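Local structure of aerotolerance-related membrane protein (4JDU) at residues G57-Q62 and I95-R100; L63-D68 and R100-Q105. The protein is of uncertain function but probably has a part in aerotolerance; this piece of it is a calcium-binding von Willebrand factor type A domain. The protein carries 6 engineered substitutions. All coordinates share one frame; numbering follows the deposited sequence.

Contact 1 (G57-Q62 and I95-R100)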
loop_
_atom_site.group_PDB
_atom_site.type_symbol
_atom_site.label_atom_id
_atom_site.label_comp_id
_atom_site.label_asym_id
_atom_site.label_seq_id
_atom_site.Cartn_x
_atom_site.Cartn_y
_atom_site.Cartn_z
ATOM N N GLY A 57 -9.225 -8.278 1.996
ATOM C CA GLY A 57 -9.136 -9.681 2.365
ATOM C C GLY A 57 -8.482 -10.515 1.278
ATOM O O GLY A 57 -7.938 -11.596 1.539
ATOM N N ASP A 58 -8.549 -10.018 0.047
ATOM C CA ASP A 58 -7.875 -10.645 -1.080
ATOM C C ASP A 58 -7.199 -9.545 -1.888
ATOM O O ASP A 58 -7.475 -8.360 -1.681
ATOM C CB ASP A 58 -8.882 -11.395 -1.948
ATOM C CG ASP A 58 -10.179 -10.628 -2.124
ATOM N N ALA A 59 -6.306 -9.931 -2.794
ATOM C CA ALA A 59 -5.557 -8.974 -3.599
ATOM C C ALA A 59 -5.854 -9.152 -5.086
ATOM O O ALA A 59 -6.034 -10.278 -5.571
ATOM C CB ALA A 59 -4.054 -9.116 -3.331
ATOM N N PHE A 60 -5.896 -8.033 -5.804
ATOM C CA PHE A 60 -6.185 -8.037 -7.235
ATOM C C PHE A 60 -5.326 -7.021 -7.963
ATOM O O PHE A 60 -5.070 -5.929 -7.453
ATOM C CB PHE A 60 -7.664 -7.713 -7.499
ATOM C CG PHE A 60 -8.617 -8.682 -6.871
ATOM C CD1 PHE A 60 -8.955 -9.862 -7.516
ATOM C CD2 PHE A 60 -9.176 -8.410 -5.634
ATOM C CE1 PHE A 60 -9.834 -10.761 -6.932
ATOM C CE2 PHE A 60 -10.060 -9.295 -5.048
ATOM C CZ PHE A 60 -10.385 -10.474 -5.694
ATOM N N THR A 61 -4.904 -7.365 -9.173
ATOM C CA THR A 61 -4.159 -6.435 -10.007
ATOM C C THR A 61 -5.077 -5.560 -10.848
ATOM O O THR A 61 -5.724 -6.028 -11.791
ATOM C CB THR A 61 -3.180 -7.191 -10.910
ATOM O OG1 THR A 61 -2.296 -7.957 -10.079
ATOM C CG2 THR A 61 -2.375 -6.217 -11.756
ATOM N N GLN A 62 -5.142 -4.275 -10.516
ATOM C CA GLN A 62 -5.921 -3.356 -11.337
ATOM C C GLN A 62 -5.134 -2.951 -12.565
ATOM O O GLN A 62 -5.656 -2.937 -13.677
ATOM C CB GLN A 62 -6.299 -2.106 -10.549
ATOM C CG GLN A 62 -7.256 -2.369 -9.408
ATOM C CD GLN A 62 -7.892 -1.103 -8.927
ATOM O OE1 GLN A 62 -7.362 -0.009 -9.150
ATOM N NE2 GLN A 62 -9.044 -1.230 -8.277
ATOM N N ILE A 95 1.641 -8.977 -1.269
ATOM C CA ILE A 95 3.068 -9.063 -1.592
ATOM C C ILE A 95 3.340 -10.246 -2.504
ATOM O O ILE A 95 4.084 -10.124 -3.485
ATOM C CB ILE A 95 3.924 -9.160 -0.322
ATOM C CG1 ILE A 95 3.769 -7.879 0.498
ATOM C CG2 ILE A 95 5.391 -9.432 -0.674
ATOM C CD1 ILE A 95 4.411 -8.000 1.881
ATOM N N ASN A 96 2.726 -11.386 -2.193
ATOM C CA ASN A 96 2.876 -12.576 -3.027
ATOM C C ASN A 96 2.421 -12.319 -4.459
ATOM O O ASN A 96 3.085 -12.717 -5.408
ATOM C CB ASN A 96 2.084 -13.758 -2.457
ATOM C CG ASN A 96 2.780 -14.426 -1.285
ATOM O OD1 ASN A 96 3.974 -14.227 -1.047
ATOM N ND2 ASN A 96 2.034 -15.239 -0.553
ATOM N N LEU A 97 1.286 -11.647 -4.612
ATOM C CA LEU A 97 0.769 -11.352 -5.935
ATOM C C LEU A 97 1.708 -10.385 -6.652
ATOM O O LEU A 97 2.029 -10.582 -7.833
ATOM C CB LEU A 97 -0.628 -10.743 -5.815
ATOM C CG LEU A 97 -1.271 -10.326 -7.133
ATOM C CD1 LEU A 97 -1.462 -11.509 -8.050
ATOM C CD2 LEU A 97 -2.607 -9.649 -6.831
ATOM N N ALA A 98 2.150 -9.349 -5.939
ATOM C CA ALA A 98 3.082 -8.377 -6.515
ATOM C C ALA A 98 4.380 -9.018 -6.993
ATOM O O ALA A 98 4.880 -8.681 -8.075
ATOM C CB ALA A 98 3.370 -7.256 -5.522
ATOM N N ALA A 99 4.916 -9.941 -6.194
ATOM C CA ALA A 99 6.189 -10.575 -6.519
ATOM C C ALA A 99 6.116 -11.375 -7.810
ATOM O O ALA A 99 7.132 -11.617 -8.449
ATOM C CB ALA A 99 6.649 -11.467 -5.374
ATOM N N ARG A 100 4.913 -11.784 -8.190
ATOM C CA ARG A 100 4.707 -12.571 -9.392
ATOM C C ARG A 100 4.203 -11.737 -10.559
ATOM O O ARG A 100 3.846 -12.281 -11.610
ATOM C CB ARG A 100 3.746 -13.717 -9.081
ATOM C CG ARG A 100 4.395 -14.750 -8.169
ATOM C CD ARG A 100 3.515 -15.956 -7.941
ATOM N NE ARG A 100 3.060 -16.573 -9.179
ATOM C CZ ARG A 100 2.098 -17.489 -9.216
ATOM N NH1 ARG A 100 1.716 -18.041 -10.366
ATOM N NH2 ARG A 100 1.523 -17.853 -8.077
#

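Contact 2 (L63-D68 and R100-Q105)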
loop_
_atom_site.group_PDB
_atom_site.type_symbol
_atom_site.label_atom_id
_atom_site.label_comp_id
_atom_site.label_asym_id
_atom_site.label_seq_id
_atom_site.Cartn_x
_atom_site.Cartn_y
_atom_site.Cartn_z
ATOM N N LEU A 63 -3.870 -2.598 -12.357
ATOM C CA LEU A 63 -3.052 -2.090 -13.444
ATOM C C LEU A 63 -1.785 -2.916 -13.569
ATOM O O LEU A 63 -0.904 -2.830 -12.714
ATOM C CB LEU A 63 -2.675 -0.633 -13.171
ATOM C CG LEU A 63 -1.825 0.042 -14.245
ATOM C CD1 LEU A 63 -2.595 0.136 -15.560
ATOM C CD2 LEU A 63 -1.413 1.420 -13.772
ATOM N N PRO A 64 -1.688 -3.731 -14.626
ATOM C CA PRO A 64 -0.423 -4.416 -14.899
ATOM C C PRO A 64 0.693 -3.405 -15.144
ATOM O O PRO A 64 0.427 -2.270 -15.570
ATOM C CB PRO A 64 -0.720 -5.215 -16.176
ATOM C CG PRO A 64 -2.211 -5.414 -16.160
ATOM C CD PRO A 64 -2.759 -4.142 -15.550
ATOM N N ILE A 65 1.923 -3.816 -14.859
ATOM C CA ILE A 65 3.102 -2.963 -15.018
ATOM C C ILE A 65 3.101 -2.261 -16.371
ATOM O O ILE A 65 2.936 -2.904 -17.414
ATOM C CB ILE A 65 4.399 -3.789 -14.904
ATOM C CG1 ILE A 65 4.618 -4.267 -13.463
ATOM C CG2 ILE A 65 5.596 -2.987 -15.413
ATOM C CD1 ILE A 65 5.221 -3.221 -12.528
ATOM N N THR A 66 3.281 -0.944 -16.370
ATOM C CA THR A 66 3.169 -0.169 -17.604
ATOM C C THR A 66 4.000 1.110 -17.567
ATOM O O THR A 66 4.351 1.598 -16.490
ATOM C CB THR A 66 1.686 0.229 -17.847
ATOM O OG1 THR A 66 1.578 0.978 -19.065
ATOM C CG2 THR A 66 1.149 1.069 -16.695
ATOM N N SER A 67 4.294 1.655 -18.747
ATOM C CA SER A 67 4.968 2.944 -18.833
ATOM C C SER A 67 3.952 4.083 -18.862
ATOM O O SER A 67 4.326 5.258 -18.877
ATOM C CB SER A 67 5.865 2.994 -20.067
ATOM O OG SER A 67 5.122 2.723 -21.244
ATOM N N ASP A 68 2.667 3.735 -18.851
ATOM C CA ASP A 68 1.601 4.743 -18.905
ATOM C C ASP A 68 1.298 5.258 -17.497
ATOM O O ASP A 68 0.352 4.812 -16.851
ATOM C CB ASP A 68 0.334 4.159 -19.557
ATOM C CG ASP A 68 -0.695 5.227 -19.926
ATOM O OD1 ASP A 68 -0.602 6.363 -19.419
ATOM O OD2 ASP A 68 -1.614 4.926 -20.719
ATOM N N ARG A 100 4.913 -11.784 -8.190
ATOM C CA ARG A 100 4.707 -12.571 -9.392
ATOM C C ARG A 100 4.203 -11.737 -10.559
ATOM O O ARG A 100 3.846 -12.281 -11.610
ATOM C CB ARG A 100 3.746 -13.717 -9.081
ATOM C CG ARG A 100 4.395 -14.750 -8.169
ATOM C CD ARG A 100 3.515 -15.956 -7.941
ATOM N NE ARG A 100 3.060 -16.573 -9.179
ATOM C CZ ARG A 100 2.098 -17.489 -9.216
ATOM N NH1 ARG A 100 1.716 -18.041 -10.366
ATOM N NH2 ARG A 100 1.523 -17.853 -8.077
ATOM N N SER A 101 4.227 -10.419 -10.398
ATOM C CA SER A 101 3.601 -9.523 -11.365
ATOM C C SER A 101 4.564 -8.676 -12.191
ATOM O O SER A 101 4.123 -7.836 -12.985
ATOM C CB SER A 101 2.611 -8.595 -10.655
ATOM O OG SER A 101 1.519 -9.333 -10.143
ATOM N N PHE A 102 5.863 -8.885 -12.008
ATOM C CA PHE A 102 6.865 -8.146 -12.772
ATOM C C PHE A 102 7.087 -8.755 -14.147
ATOM O O PHE A 102 6.752 -9.921 -14.386
ATOM C CB PHE A 102 8.183 -8.061 -11.988
ATOM C CG PHE A 102 8.075 -7.256 -10.721
ATOM C CD1 PHE A 102 8.186 -5.868 -10.756
ATOM C CD2 PHE A 102 7.839 -7.875 -9.497
ATOM C CE1 PHE A 102 8.086 -5.107 -9.593
ATOM C CE2 PHE A 102 7.724 -7.119 -8.323
ATOM C CZ PHE A 102 7.845 -5.732 -8.369
ATOM N N THR A 103 7.648 -7.970 -15.062
ATOM C CA THR A 103 7.958 -8.496 -16.389
ATOM C C THR A 103 9.241 -9.320 -16.348
ATOM O O THR A 103 10.113 -9.082 -15.518
ATOM C CB THR A 103 8.129 -7.388 -17.450
ATOM O OG1 THR A 103 9.454 -6.847 -17.381
ATOM C CG2 THR A 103 7.132 -6.285 -17.235
ATOM N N PRO A 104 9.365 -10.295 -17.251
ATOM C CA PRO A 104 10.614 -11.068 -17.296
ATOM C C PRO A 104 11.839 -10.272 -17.775
ATOM O O PRO A 104 12.925 -10.844 -17.817
ATOM C CB PRO A 104 10.290 -12.195 -18.284
ATOM C CG PRO A 104 9.119 -11.707 -19.072
ATOM C CD PRO A 104 8.328 -10.860 -18.131
ATOM N N GLN A 105 11.672 -8.989 -18.101
ATOM C CA GLN A 105 12.743 -8.183 -18.706
ATOM C C GLN A 105 14.085 -8.287 -17.977
ATOM O O GLN A 105 14.170 -8.054 -16.771
ATOM C CB GLN A 105 12.312 -6.716 -18.851
ATOM C CG GLN A 105 12.837 -6.056 -20.125
ATOM C CD GLN A 105 11.962 -4.912 -20.609
ATOM O OE1 GLN A 105 11.781 -3.911 -19.912
ATOM N NE2 GLN A 105 11.416 -5.055 -21.812
HETATM O O HOH W 1 2.083 -6.659 -14.091
#

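Contact 1 (G57-Q62 and I95-R100)
The peptide group joining Ala-59 to Phe-60 offers one of its flat faces to the methyl CD2 of Leu-97. This methyl lies almost squarely over the carbonyl carbon, 3.7 Å from Ala-59 O and 3.8 Å from Phe-60 N, so it covers both polar ends of the amide without hydrogen bonding to either. On the same side of the peptide plane, the CB of Ala-59 comes within 3.8 Å of Leu-97 CD2. The phenyl ring of Phe-60 leaves from the opposite side of that plane; at the surface it packs on Ile-84 and takes almost no part in the contact. Leu-97 therefore does most of the work, a single branched side chain laid against a strand backbone. Its CG stands anti to the backbone N (chi1 177°), which carries the isobutyl group off the helix and out to the strand. Thr-61 closes the far end of the patch: its OG1 lies 3.7 Å from Leu-97 CD2 and is also near CG, and the two side chains cross obliquely. The contact is wholly van der Waals in character, with no hydrogen bond passing between the segments. Alanine methyl and peptide face together form the surface on which Leu-97 CD2 rests, a case of side chain packing on backbone. The axes of strand 59-61 and helix 95-99 approach to 8.6 Å and run in nearly the same direction, 26° apart. Strand 59-66 forms one border of the mixed sheet in this von Willebrand factor type A fold, next to strand 49-55, whose Ile-53 touches both Leu-97 and Thr-61. The inner side of helix 91-99 packs through Ile-95 and Ala-98 on strand 109-116, while Leu-97 reaches outward to the border strand.

Contact 2 (L63-D68 and R100-Q105)
Ser-101 meets Ile-65 first, through its carbonyl oxygen and in two ways. A water accepts a hydrogen bond from Ile-65 N at 2.9 Å and donates one to Ser-101 O at 2.6 Å, bridging two backbones that make no direct hydrogen bond. The same Ser-101 O has Ile-65 CG1 3.6 Å away, a nonpolar neighbour beside its polar one. Ile-65 is modelled in two conformers, and its contacts through CG1, CD1 and CG2 are those of one of them. The hydroxyl of Ser-101 is bonded back to the carbonyl of Leu-97, in the last turn of helix 91-99. At Phe-102 the side chain starts away from Ile-65, and the methyl Ile-65 CD1 reaches the ring only obliquely, 4.4 Å from Phe-102 CD1. Thr-103 comes next and offers a methyl: its CG2 lies 4.1 Å from Ile-65 CG2, with the two side chains crossing at about a right angle. Its hydroxyl sits between the backbone N and carbonyl carbon (chi1 82°) and accepts from Gln-105 N at 3.2 Å, an ST turn. That OG1 is also hydrogen-bonded to Glu-10 OE2, so one face of the threonine is polar while its methyl serves the packing. A second ST turn lies within 63-68, where Thr-66 OG1 accepts from Asp-68 N; Asp-68 then caps helix 69-77 through Ser-71 N. The arrangement is a compact case of a solvent molecule completing a contact between the end of a border strand and a loop. Strand 59-66 is held by backbone bonds to strand 49-55, and the loop leading from helix 91-99 to strand 109-116 passes alongside it. Met-12 of strand 9-16 lies against Ile-65, Ser-101 and Phe-102, whose ring continues onto Ile-112 of strand 109-116.

How the contacts relate
Both contacts belong to the surface, and both join the border strand 59-66 to the chain that follows the calcium ligand Thr-89. Contact 1 uses helix 91-99, and contact 2 the loop beyond it; their centres are about 13 Å apart. Their chemistry differs: contact 1 is van der Waals packing of a leucine on a strand backbone, whereas contact 2 adds a water bridge between backbones to its apolar touches. Thr-61 OG1 of contact 1 packs 4.1 Å from Ser-101 OG of contact 2, so the two patches touch. Contact 1 lies nearer the calcium site, the side chain of Ala-59 being about 13 Å from the calcium ion; contact 2 is away from the annotated sites.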